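PDB 2ZK9: protein-glutaminase from Chryseobacterium proteolyticum, which deamidates glutamine residues in proteins, hydrolysing the side-chain amide to leave glutamate and release ammonia. Local coordinates for residues Ala9-Leu14 with Ile86-Lys91; Val78-His83 with Asn119-Thr124; Asn16-Glu21 with Ile33-Pro38; Ala71-Cys76 with Ser170-Ser175. All blocks are in the same frame, centred on the assembly; numbering follows the deposited sequence.

Interaction 1 (Ala9-Leu14 with Ile86-Lys91)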
loop_
_atom_site.group_PDB
_atom_site.type_symbol
_atom_site.label_atom_id
_atom_site.label_comp_id
_atom_site.label_asym_id
_atom_site.label_seq_id
_atom_site.Cartn_x
_atom_site.Cartn_y
_atom_site.Cartn_z
ATOM N N ALA A 9 -19.708 3.347 5.052
ATOM C CA ALA A 9 -19.407 4.652 5.625
ATOM C C ALA A 9 -18.094 4.545 6.393
ATOM O O ALA A 9 -17.277 5.474 6.324
ATOM C CB ALA A 9 -20.503 5.166 6.550
ATOM N N THR A 10 -17.881 3.475 7.103
ATOM C CA THR A 10 -16.646 3.288 7.877
ATOM C C THR A 10 -15.489 3.046 6.931
ATOM O O THR A 10 -14.395 3.598 7.138
ATOM C CB THR A 10 -16.832 2.174 8.913
ATOM O OG1 THR A 10 -17.918 2.527 9.776
ATOM C CG2 THR A 10 -15.578 2.078 9.773
ATOM N N LEU A 11 -15.657 2.241 5.882
ATOM C CA LEU A 11 -14.609 2.080 4.891
ATOM C C LEU A 11 -14.203 3.418 4.326
ATOM O O LEU A 11 -12.987 3.705 4.182
ATOM C CB LEU A 11 -15.159 1.190 3.772
ATOM C CG LEU A 11 -14.182 0.989 2.618
ATOM C CD1 LEU A 11 -13.021 0.132 3.004
ATOM C CD2 LEU A 11 -14.920 0.363 1.427
ATOM N N ASN A 12 -15.141 4.279 4.016
ATOM C CA ASN A 12 -14.810 5.599 3.429
ATOM C C ASN A 12 -14.101 6.484 4.415
ATOM O O ASN A 12 -13.159 7.205 4.096
ATOM C CB ASN A 12 -16.114 6.249 2.915
ATOM C CG ASN A 12 -16.600 5.542 1.666
ATOM O OD1 ASN A 12 -15.902 4.922 0.871
ATOM N ND2 ASN A 12 -17.932 5.701 1.469
ATOM N N SER A 13 -14.521 6.457 5.652
ATOM C CA SER A 13 -13.841 7.185 6.704
ATOM C C SER A 13 -12.385 6.750 6.797
ATOM O O SER A 13 -11.458 7.571 6.956
ATOM C CB SER A 13 -14.577 6.967 8.057
ATOM O OG SER A 13 -13.788 7.590 9.047
ATOM N N LEU A 14 -12.169 5.436 6.816
ATOM C CA LEU A 14 -10.806 4.927 6.922
ATOM C C LEU A 14 -9.980 5.347 5.685
ATOM O O LEU A 14 -8.798 5.732 5.834
ATOM C CB LEU A 14 -10.831 3.426 7.096
ATOM C CG LEU A 14 -11.407 2.882 8.373
ATOM C CD1 LEU A 14 -11.675 1.392 8.222
ATOM C CD2 LEU A 14 -10.403 3.149 9.508
ATOM N N ILE A 86 -2.971 -2.771 1.115
ATOM C CA ILE A 86 -3.894 -3.388 2.066
ATOM C C ILE A 86 -5.170 -3.787 1.362
ATOM O O ILE A 86 -5.684 -3.074 0.496
ATOM C CB ILE A 86 -4.155 -2.474 3.292
ATOM C CG1 ILE A 86 -4.813 -1.138 2.965
ATOM C CG2 ILE A 86 -2.879 -2.329 4.097
ATOM C CD1 ILE A 86 -5.388 -0.449 4.172
ATOM N N LEU A 87 -5.682 -4.953 1.755
ATOM C CA LEU A 87 -6.881 -5.568 1.231
ATOM C C LEU A 87 -7.889 -5.628 2.385
ATOM O O LEU A 87 -7.703 -6.412 3.324
ATOM C CB LEU A 87 -6.579 -6.954 0.661
ATOM C CG LEU A 87 -7.758 -7.683 0.055
ATOM C CD1 LEU A 87 -8.230 -7.008 -1.222
ATOM C CD2 LEU A 87 -7.425 -9.134 -0.173
ATOM N N VAL A 88 -8.871 -4.737 2.359
ATOM C CA VAL A 88 -9.799 -4.502 3.445
ATOM C C VAL A 88 -11.116 -5.214 3.181
ATOM O O VAL A 88 -11.654 -5.199 2.102
ATOM C CB VAL A 88 -10.027 -2.984 3.577
ATOM C CG1 VAL A 88 -10.890 -2.627 4.800
ATOM C CG2 VAL A 88 -8.692 -2.270 3.667
ATOM N N SER A 89 -11.624 -5.913 4.204
ATOM C CA SER A 89 -12.911 -6.530 4.145
ATOM C C SER A 89 -13.929 -5.679 4.856
ATOM O O SER A 89 -13.636 -5.131 5.913
ATOM C CB SER A 89 -12.870 -7.869 4.869
ATOM O OG SER A 89 -12.072 -8.831 4.170
ATOM N N TYR A 90 -15.136 -5.557 4.296
ATOM C CA TYR A 90 -16.179 -4.753 4.881
ATOM C C TYR A 90 -17.530 -5.349 4.495
ATOM O O TYR A 90 -17.652 -6.056 3.515
ATOM C CB TYR A 90 -16.066 -3.272 4.434
ATOM C CG TYR A 90 -16.235 -3.199 2.933
ATOM C CD1 TYR A 90 -15.177 -3.543 2.082
ATOM C CD2 TYR A 90 -17.446 -2.839 2.375
ATOM C CE1 TYR A 90 -15.370 -3.483 0.720
ATOM C CE2 TYR A 90 -17.629 -2.804 1.017
ATOM C CZ TYR A 90 -16.577 -3.120 0.192
ATOM O OH TYR A 90 -16.777 -3.087 -1.178
ATOM N N LYS A 91 -18.528 -5.002 5.316
ATOM C CA LYS A 91 -19.897 -5.402 5.018
ATOM C C LYS A 91 -20.586 -4.377 4.134
ATOM O O LYS A 91 -20.609 -3.184 4.421
ATOM C CB LYS A 91 -20.676 -5.579 6.319
ATOM C CG LYS A 91 -20.380 -6.853 7.075
ATOM C CD LYS A 91 -20.625 -8.111 6.303
ATOM C CE LYS A 91 -20.569 -9.398 7.104
ATOM N NZ LYS A 91 -20.861 -10.567 6.207
#

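Interaction 2 (Val78-His83 with Asn119-Thr124)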
loop_
_atom_site.group_PDB
_atom_site.type_symbol
_atom_site.label_atom_id
_atom_site.label_comp_id
_atom_site.label_asym_id
_atom_site.label_seq_id
_atom_site.Cartn_x
_atom_site.Cartn_y
_atom_site.Cartn_z
ATOM N N VAL A 78 7.196 3.801 -13.229
ATOM C CA VAL A 78 8.110 3.012 -12.410
ATOM C C VAL A 78 7.964 1.542 -12.804
ATOM O O VAL A 78 6.939 1.083 -13.326
ATOM C CB VAL A 78 7.825 3.176 -10.907
ATOM C CG1 VAL A 78 8.173 4.598 -10.488
ATOM C CG2 VAL A 78 6.393 2.750 -10.588
ATOM N N ALA A 79 9.023 0.798 -12.558
ATOM C CA ALA A 79 9.068 -0.642 -12.763
ATOM C C ALA A 79 9.335 -1.282 -11.415
ATOM O O ALA A 79 10.176 -0.823 -10.638
ATOM C CB ALA A 79 10.140 -1.005 -13.749
ATOM N N TRP A 80 8.634 -2.389 -11.189
ATOM C CA TRP A 80 8.702 -3.136 -9.947
ATOM C C TRP A 80 8.789 -4.627 -10.196
ATOM O O TRP A 80 8.256 -5.101 -11.180
ATOM C CB TRP A 80 7.433 -2.857 -9.185
ATOM C CG TRP A 80 7.134 -1.520 -8.659
ATOM C CD1 TRP A 80 7.973 -0.555 -8.151
ATOM C CD2 TRP A 80 5.785 -1.022 -8.579
ATOM N NE1 TRP A 80 7.203 0.508 -7.754
ATOM C CE2 TRP A 80 5.867 0.241 -7.983
ATOM C CE3 TRP A 80 4.513 -1.524 -8.903
ATOM C CZ2 TRP A 80 4.738 0.987 -7.738
ATOM C CZ3 TRP A 80 3.398 -0.763 -8.636
ATOM C CH2 TRP A 80 3.538 0.461 -8.040
ATOM N N SER A 81 9.376 -5.358 -9.238
ATOM C CA SER A 81 9.292 -6.802 -9.224
ATOM C C SER A 81 8.130 -7.268 -8.366
ATOM O O SER A 81 7.680 -8.429 -8.536
ATOM C CB SER A 81 10.582 -7.414 -8.734
ATOM O OG SER A 81 10.929 -6.968 -7.450
ATOM N N TYR A 82 7.648 -6.456 -7.437
ATOM C CA TYR A 82 6.490 -6.783 -6.641
ATOM C C TYR A 82 5.853 -5.451 -6.204
ATOM O O TYR A 82 6.488 -4.421 -6.211
ATOM C CB TYR A 82 6.753 -7.678 -5.428
ATOM C CG TYR A 82 7.272 -6.945 -4.234
ATOM C CD1 TYR A 82 8.616 -6.593 -4.118
ATOM C CD2 TYR A 82 6.436 -6.565 -3.185
ATOM C CE1 TYR A 82 9.036 -5.902 -2.987
ATOM C CE2 TYR A 82 6.849 -5.909 -2.099
ATOM C CZ TYR A 82 8.152 -5.553 -1.990
ATOM O OH TYR A 82 8.554 -4.910 -0.852
ATOM N N HIS A 83 4.593 -5.562 -5.768
ATOM C CA HIS A 83 3.932 -4.460 -5.122
ATOM C C HIS A 83 3.019 -5.035 -4.035
ATOM O O HIS A 83 2.663 -6.221 -4.055
ATOM C CB HIS A 83 3.153 -3.618 -6.163
ATOM C CG HIS A 83 2.566 -2.339 -5.587
ATOM N ND1 HIS A 83 3.266 -1.559 -4.712
ATOM C CD2 HIS A 83 1.370 -1.783 -5.786
ATOM C CE1 HIS A 83 2.497 -0.542 -4.401
ATOM N NE2 HIS A 83 1.311 -0.626 -5.055
ATOM N N ASN A 119 -4.283 -4.820 -12.218
ATOM C CA ASN A 119 -4.128 -4.321 -13.600
ATOM C C ASN A 119 -3.356 -3.000 -13.644
ATOM O O ASN A 119 -2.602 -2.811 -14.617
ATOM C CB ASN A 119 -5.524 -4.225 -14.216
ATOM C CG ASN A 119 -5.445 -3.802 -15.666
ATOM O OD1 ASN A 119 -5.842 -2.668 -15.958
ATOM N ND2 ASN A 119 -4.944 -4.628 -16.537
ATOM N N ALA A 120 -3.481 -2.128 -12.642
ATOM C CA ALA A 120 -2.685 -0.916 -12.592
ATOM C C ALA A 120 -1.230 -1.173 -12.332
ATOM O O ALA A 120 -0.404 -0.267 -12.534
ATOM C CB ALA A 120 -3.244 0.036 -11.549
ATOM N N CYS A 121 -0.879 -2.380 -11.865
ATOM C CA CYS A 121 0.510 -2.788 -11.690
ATOM C C CYS A 121 1.131 -3.379 -12.937
ATOM O O CYS A 121 2.303 -3.746 -12.912
ATOM C CB CYS A 121 0.586 -3.804 -10.542
ATOM S SG CYS A 121 0.111 -3.163 -8.932
ATOM N N VAL A 122 0.351 -3.479 -14.016
ATOM C CA VAL A 122 0.842 -3.955 -15.302
ATOM C C VAL A 122 0.380 -2.965 -16.372
ATOM O O VAL A 122 -0.254 -3.315 -17.368
ATOM C CB VAL A 122 0.450 -5.407 -15.579
ATOM C CG1 VAL A 122 1.336 -6.318 -14.703
ATOM C CG2 VAL A 122 -1.032 -5.681 -15.384
ATOM N N ASN A 123 0.733 -1.697 -16.179
ATOM C CA ASN A 123 0.278 -0.591 -17.002
ATOM C C ASN A 123 1.153 -0.509 -18.255
ATOM O O ASN A 123 2.305 -0.082 -18.169
ATOM C CB ASN A 123 0.317 0.687 -16.166
ATOM C CG ASN A 123 -0.291 1.851 -16.888
ATOM O OD1 ASN A 123 -0.302 1.931 -18.102
ATOM N ND2 ASN A 123 -0.789 2.782 -16.080
ATOM N N THR A 124 0.607 -0.873 -19.389
ATOM C CA THR A 124 1.399 -0.898 -20.621
ATOM C C THR A 124 1.668 0.446 -21.237
ATOM O O THR A 124 2.467 0.535 -22.160
ATOM C CB THR A 124 0.714 -1.825 -21.626
ATOM O OG1 THR A 124 -0.618 -1.377 -21.880
ATOM C CG2 THR A 124 0.705 -3.267 -21.130
#

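Interaction 3 (Asn16-Glu21 with Ile33-Pro38). Unlike the reference sequence in segment 16-21: Glu21 (reference Gln).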
loop_
_atom_site.group_PDB
_atom_site.type_symbol
_atom_site.label_atom_id
_atom_site.label_comp_id
_atom_site.label_asym_id
_atom_site.label_seq_id
_atom_site.Cartn_x
_atom_site.Cartn_y
_atom_site.Cartn_z
ATOM N N ASN A 16 -10.372 8.069 3.942
ATOM C CA ASN A 16 -10.040 9.468 4.151
ATOM C C ASN A 16 -8.951 9.662 5.186
ATOM O O ASN A 16 -8.056 10.524 5.036
ATOM C CB ASN A 16 -11.335 10.237 4.520
ATOM C CG ASN A 16 -12.284 10.362 3.363
ATOM O OD1 ASN A 16 -11.945 10.289 2.181
ATOM N ND2 ASN A 16 -13.553 10.542 3.780
ATOM N N GLN A 17 -9.007 8.890 6.270
ATOM C CA GLN A 17 -7.968 8.970 7.292
ATOM C C GLN A 17 -6.603 8.651 6.706
ATOM O O GLN A 17 -5.604 9.317 7.031
ATOM C CB GLN A 17 -8.250 8.035 8.462
ATOM C CG GLN A 17 -9.535 8.411 9.219
ATOM C CD GLN A 17 -9.747 7.390 10.274
ATOM O OE1 GLN A 17 -8.791 7.145 11.016
ATOM N NE2 GLN A 17 -10.925 6.778 10.319
ATOM N N ILE A 18 -6.545 7.640 5.875
ATOM C CA ILE A 18 -5.269 7.277 5.193
ATOM C C ILE A 18 -4.842 8.381 4.277
ATOM O O ILE A 18 -3.671 8.796 4.304
ATOM C CB ILE A 18 -5.483 5.928 4.465
ATOM C CG1 ILE A 18 -5.541 4.767 5.483
ATOM C CG2 ILE A 18 -4.348 5.720 3.487
ATOM C CD1 ILE A 18 -6.058 3.490 4.905
ATOM N N LYS A 19 -5.753 8.901 3.453
ATOM C CA LYS A 19 -5.383 9.932 2.487
ATOM C C LYS A 19 -4.888 11.171 3.199
ATOM O O LYS A 19 -3.978 11.854 2.734
ATOM C CB LYS A 19 -6.534 10.212 1.515
ATOM C CG LYS A 19 -5.987 10.980 0.280
ATOM C CD LYS A 19 -6.972 11.112 -0.853
ATOM C CE LYS A 19 -6.483 11.844 -2.039
ATOM N NZ LYS A 19 -7.537 12.142 -3.007
ATOM N N ASN A 20 -5.467 11.471 4.346
ATOM C CA ASN A 20 -5.064 12.634 5.138
ATOM C C ASN A 20 -3.636 12.549 5.641
ATOM O O ASN A 20 -3.078 13.588 6.040
ATOM C CB ASN A 20 -6.024 12.849 6.315
ATOM C CG ASN A 20 -7.331 13.450 5.899
ATOM O OD1 ASN A 20 -7.508 13.915 4.782
ATOM N ND2 ASN A 20 -8.213 13.427 6.925
ATOM N N GLU A 21 -3.016 11.375 5.664
ATOM C CA GLU A 21 -1.644 11.210 6.082
ATOM C C GLU A 21 -0.652 11.233 4.927
ATOM O O GLU A 21 0.517 10.975 5.116
ATOM C CB GLU A 21 -1.474 9.902 6.903
ATOM C CG GLU A 21 -2.278 9.938 8.192
ATOM C CD GLU A 21 -1.917 11.120 9.061
ATOM O OE1 GLU A 21 -2.877 11.760 9.656
ATOM O OE2 GLU A 21 -0.723 11.445 9.171
ATOM N N ILE A 33 2.836 9.446 4.758
ATOM C CA ILE A 33 2.908 8.279 3.909
ATOM C C ILE A 33 3.254 8.734 2.476
ATOM O O ILE A 33 2.566 9.575 1.890
ATOM C CB ILE A 33 1.622 7.459 3.925
ATOM C CG1 ILE A 33 1.171 7.137 5.330
ATOM C CG2 ILE A 33 1.837 6.217 3.097
ATOM C CD1 ILE A 33 -0.159 6.419 5.427
ATOM N N THR A 34 4.333 8.179 1.941
ATOM C CA THR A 34 5.015 8.640 0.749
ATOM C C THR A 34 4.366 8.135 -0.542
ATOM O O THR A 34 5.037 7.664 -1.459
ATOM C CB THR A 34 6.477 8.215 0.881
ATOM O OG1 THR A 34 6.534 6.818 1.146
ATOM C CG2 THR A 34 7.197 8.972 2.004
ATOM N N PHE A 35 3.041 8.265 -0.612
ATOM C CA PHE A 35 2.292 7.768 -1.773
ATOM C C PHE A 35 2.773 8.422 -3.081
ATOM O O PHE A 35 2.757 7.774 -4.127
ATOM C CB PHE A 35 0.818 8.043 -1.624
ATOM C CG PHE A 35 0.152 7.313 -0.483
ATOM C CD1 PHE A 35 0.160 5.922 -0.407
ATOM C CD2 PHE A 35 -0.537 8.015 0.482
ATOM C CE1 PHE A 35 -0.516 5.266 0.608
ATOM C CE2 PHE A 35 -1.221 7.355 1.490
ATOM C CZ PHE A 35 -1.192 5.990 1.563
ATOM N N ARG A 36 3.198 9.677 -3.009
ATOM C CA ARG A 36 3.667 10.392 -4.198
ATOM C C ARG A 36 5.007 9.908 -4.717
ATOM O O ARG A 36 5.417 10.411 -5.774
ATOM C CB ARG A 36 3.757 11.884 -3.868
ATOM C CG ARG A 36 4.759 12.251 -2.795
ATOM C CD ARG A 36 4.750 13.700 -2.461
ATOM N NE ARG A 36 5.761 14.017 -1.468
ATOM C CZ ARG A 36 6.039 15.209 -1.004
ATOM N NH1 ARG A 36 5.337 16.244 -1.446
ATOM N NH2 ARG A 36 6.969 15.357 -0.090
ATOM N N TYR A 37 5.680 9.018 -4.011
ATOM C CA TYR A 37 6.960 8.460 -4.407
ATOM C C TYR A 37 6.819 6.971 -4.607
ATOM O O TYR A 37 7.095 6.179 -3.720
ATOM C CB TYR A 37 8.019 8.753 -3.336
ATOM C CG TYR A 37 9.410 8.302 -3.736
ATOM C CD1 TYR A 37 10.023 8.770 -4.862
ATOM C CD2 TYR A 37 10.104 7.402 -2.921
ATOM C CE1 TYR A 37 11.317 8.346 -5.197
ATOM C CE2 TYR A 37 11.369 7.002 -3.271
ATOM C CZ TYR A 37 11.994 7.447 -4.386
ATOM O OH TYR A 37 13.277 7.027 -4.665
ATOM N N PRO A 38 6.380 6.554 -5.804
ATOM C CA PRO A 38 6.117 5.137 -6.035
ATOM C C PRO A 38 7.323 4.296 -6.357
ATOM O O PRO A 38 7.154 3.085 -6.568
ATOM C CB PRO A 38 5.102 5.135 -7.192
ATOM C CG PRO A 38 5.533 6.341 -7.954
ATOM C CD PRO A 38 5.832 7.391 -6.887
#

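Interaction 4 (Ala71-Cys76 with Ser170-Ser175)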
loop_
_atom_site.group_PDB
_atom_site.type_symbol
_atom_site.label_atom_id
_atom_site.label_comp_id
_atom_site.label_asym_id
_atom_site.label_seq_id
_atom_site.Cartn_x
_atom_site.Cartn_y
_atom_site.Cartn_z
ATOM N N ALA A 71 3.971 0.726 -13.479
ATOM C CA ALA A 71 2.904 1.601 -13.030
ATOM C C ALA A 71 3.227 3.027 -13.422
ATOM O O ALA A 71 4.384 3.434 -13.486
ATOM C CB ALA A 71 2.707 1.485 -11.542
ATOM N N SER A 72 2.186 3.801 -13.634
ATOM C CA SER A 72 2.317 5.224 -13.965
ATOM C C SER A 72 1.640 6.128 -12.930
ATOM O O SER A 72 0.610 5.771 -12.415
ATOM C CB SER A 72 1.633 5.447 -15.283
ATOM O OG SER A 72 1.770 6.860 -15.638
ATOM N N THR A 73 2.262 7.283 -12.710
ATOM C CA THR A 73 1.619 8.265 -11.879
ATOM C C THR A 73 0.734 9.216 -12.685
ATOM O O THR A 73 0.120 10.115 -12.085
ATOM C CB THR A 73 2.702 9.106 -11.200
ATOM O OG1 THR A 73 3.410 9.831 -12.237
ATOM C CG2 THR A 73 3.691 8.258 -10.395
ATOM N N GLY A 74 0.779 9.144 -14.014
ATOM C CA GLY A 74 0.215 10.196 -14.812
ATOM C C GLY A 74 1.246 11.148 -15.398
ATOM O O GLY A 74 1.002 11.818 -16.373
ATOM N N THR A 75 2.469 11.165 -14.885
ATOM C CA THR A 75 3.538 11.855 -15.646
ATOM C C THR A 75 4.807 11.014 -15.746
ATOM O O THR A 75 5.647 11.309 -16.598
ATOM C CB THR A 75 3.846 13.209 -14.988
ATOM O OG1 THR A 75 4.787 13.848 -15.838
ATOM C CG2 THR A 75 4.470 12.924 -13.627
ATOM N N CYS A 76 4.980 9.935 -14.934
ATOM C CA CYS A 76 6.162 9.096 -15.103
ATOM C C CYS A 76 5.855 7.679 -14.721
ATOM O O CYS A 76 4.863 7.382 -14.101
ATOM C CB CYS A 76 7.315 9.666 -14.295
ATOM S SG CYS A 76 7.013 9.822 -12.539
ATOM N N SER A 170 9.504 12.542 -4.411
ATOM C CA SER A 170 8.275 12.523 -5.190
ATOM C C SER A 170 8.569 12.118 -6.604
ATOM O O SER A 170 9.607 12.415 -7.142
ATOM C CB SER A 170 7.635 13.903 -5.163
ATOM O OG SER A 170 6.332 13.878 -5.703
ATOM N N GLY A 171 7.580 11.496 -7.264
ATOM C CA GLY A 171 7.719 11.092 -8.635
ATOM C C GLY A 171 8.533 9.816 -8.808
ATOM O O GLY A 171 8.561 8.962 -7.924
ATOM N N CYS A 172 9.176 9.701 -9.966
ATOM C CA CYS A 172 9.813 8.472 -10.372
ATOM C C CYS A 172 11.325 8.549 -10.323
ATOM O O CYS A 172 11.983 7.655 -10.839
ATOM C CB CYS A 172 9.327 8.027 -11.755
ATOM S SG CYS A 172 7.503 7.933 -11.854
ATOM N N SER A 173 11.850 9.573 -9.697
ATOM C CA SER A 173 13.258 9.798 -9.442
ATOM C C SER A 173 13.403 10.284 -8.019
ATOM O O SER A 173 12.537 11.009 -7.541
ATOM C CB SER A 173 13.813 10.816 -10.437
ATOM O OG SER A 173 13.713 10.377 -11.791
ATOM N N PRO A 174 14.467 9.955 -7.310
ATOM C CA PRO A 174 15.544 9.081 -7.772
ATOM C C PRO A 174 15.128 7.619 -7.874
ATOM O O PRO A 174 14.280 7.141 -7.149
ATOM C CB PRO A 174 16.615 9.266 -6.688
ATOM C CG PRO A 174 15.836 9.566 -5.461
ATOM C CD PRO A 174 14.705 10.431 -5.952
ATOM N N SER A 175 15.771 6.919 -8.829
ATOM C CA SER A 175 15.550 5.501 -9.028
ATOM C C SER A 175 16.915 4.890 -9.358
ATOM O O SER A 175 17.520 5.341 -10.340
ATOM C CB SER A 175 14.518 5.152 -10.077
ATOM O OG SER A 175 14.416 3.753 -10.211
#

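Interaction 1 (Ala9-Leu14 with Ile86-Lys91)
Leu11 has the largest share of this contact, and its two methyls meet different partners. CD2 sits over the centre of one face of the Tyr90 ring, 3.8 Å from the ring centroid. It lies only 6° off the ring normal. This is a CH-pi contact, and the methyl is about equally far from all six ring carbons. CD1 turns to the neighbouring inward residue of the strand and touches Val88 CG1 at 3.9 Å. The branch point explains this division. With CG of Leu11 anti to its backbone N (chi1 177°), the side chain reaches out from the helix and its two methyls fork between Val88 and Tyr90. Tyr90 has CG between its backbone N and carbonyl carbon (chi1 62°), and its ring presents a face to the helix. Val88 and Tyr90 are each modelled in two conformers, and these contacts belong to one of them. The contact is buried and apolar. It packs helix 8-19 against strand 82-91 of the mixed sheet. Ile5 of strand 4-5 touches both Val88 and Tyr90, Leu53 of helix 42-55 lies against Val88, and strand 97-102 pairs with strand 82-91 in the sheet.

Interaction 2 (Val78-His83 with Asn119-Thr124)
His83 and Trp80 both meet the sulfur of Cys121, and His83 makes the closer approach. At the root of the His83 side chain, CB lies 4.1 Å from Cys121 SG. CG is anti to the backbone N (chi1 -173°), which carries the ring in toward the sulfur. Further out, CD2 is the ring atom that touches it, at 3.7 Å from Cys121 SG. This is an edge-on sulfur-aromatic contact, with the sulfur near the ring plane, 75° off the normal. Across the ring from CD2, ND1 lies above one face of the Trp80 ring, offset toward its rim. In return, Trp80 CH2 sits over the centre of the imidazole, 3.7 Å above its plane. The tip, NE2, is hydrogen-bonded to Asp103 OD2.

Trp80 makes a second edge-on sulfur-aromatic contact with Cys121, with CZ3 4.1 Å from SG. Val78 CG2 covers its opposite face, 3.4 Å above the plane. The imidazole is thus flanked by an indole face and by a sulfur at its edge, both of which should limit its rotation, and Asp103 holds its far nitrogen. Cys42 at the start of helix 42-55, His83 against it and Asp103 bonded to the histidine are consistent with the Cys-His-Asp catalytic triad of papain-like clan CA enzymes.

Interaction 3 (Asn16-Glu21 with Ile33-Pro38)
Ile18 and Phe35 cross at about a right angle. The branch methyl CG2 of Ile18 does the touching, 3.7 Å from Phe35 CZ. Its position anti to the backbone N carries it away from the helix to the far end of the ring. The carbonyl O of Ile18 lies at the ring edge, in its plane, 4.0 Å from Phe35 CE2. One face of the same ring is covered from within its own segment by Ile33 CG2, 3.4 Å above the plane and offset toward the rim. Ile33 therefore works in two directions, because its other branch turns to Glu21, where CD1 meets CB at 4.0 Å.

The two segments are tied by one backbone hydrogen bond, from Ile33 N to Glu21 O, at 2.8 Å and nearly straight (171°). It closes the base of a loop that leaves helix 8-19 and contains the Cys23-Cys32 disulfide. Beyond it the chain bends twice, through an inverse gamma turn centred on Thr34 and a type I turn from Thr34 to Tyr37.

Glu21 replaces a reference glutamine. Its chain bends at chi2 (-57°), and the carboxylate leads away from Ile33, where OE2 takes a hydrogen bond from Ser29 N. Met49 and Leu53 of helix 42-55 pack against Ile18.

Interaction 4 (Ala71-Cys76 with Ser170-Ser175)
Cys76 and Cys172 are joined by a disulfide, SG to SG at 2.1 Å. Cys76 CB and Cys172 CB come to 3.6 Å. The bridge has a chi3 of 81°, close to the relaxed right angle, and its positive sign makes it right-handed. The two halves differ. Cys76 SG lies between its backbone N and carbonyl carbon (chi1 59°), whereas Cys172 SG is anti to its carbonyl carbon. Around the bridge, Thr73 CG2 rests 4.1 Å from Cys172 SG, and Cys76 SG lies against the backbone of Gly171, 4.0 Å from its C atom.

The next shell fixes Cys76. Cys76 ends the tight connection between strands 69-72 and 77-80, a beta hairpin. Thr73 N bonds to Cys76 O across the turn. Thr73 OG1 accepts from both Thr75 N and Cys76 N, each at 3.1 Å, as an ST turn and an ST motif. Ser72 OG starts another ST turn by accepting from Gly74 N at 3.0 Å. Thr73 thus serves both sides: its hydroxyl shapes the turn while its methyl lies on the bridge. Gly74 has a phi of 102°, where a CB would press on the carbonyl O of Thr73. The partner loop follows helix 157-165, and a cis peptide precedes Pro174, whose O is bonded to Tyr37 OH. Val78 packs on Cys172.

The covalent bond links points far apart in the chain at the surface. Its chemistry implies an oxidised protein, consistent with an enzyme made for an oxidising environment outside the cell. Reduction would remove the covalent tie between these two segments and leave apolar packing.

In the fold
Interactions 1 and 3 share helix 8-19 and meet where Ile86 CD1 touches Ile18 CD1 at 4.1 Å. Interactions 1 and 2 share strand 82-91, with centres 24 Å apart. Interaction 2 carries the probable catalytic histidine, His83, whose side chain is about 5 Å from a bound sodium ion. Interaction 3 reaches this region through a hydrogen bond from Trp80 NE1 to Pro38 O, 2.8 Å. Interactions 2 and 4 are the closest pair, centres 12 Å apart, and use neighbouring strands of one hairpin. A hydrogen bond from Gly171 N to Arg36 O, 2.8 Å, ties interaction 3 to interaction 4. Interactions 1 and 4 lie on opposite sides of the chain's centre, centres 27 Å apart.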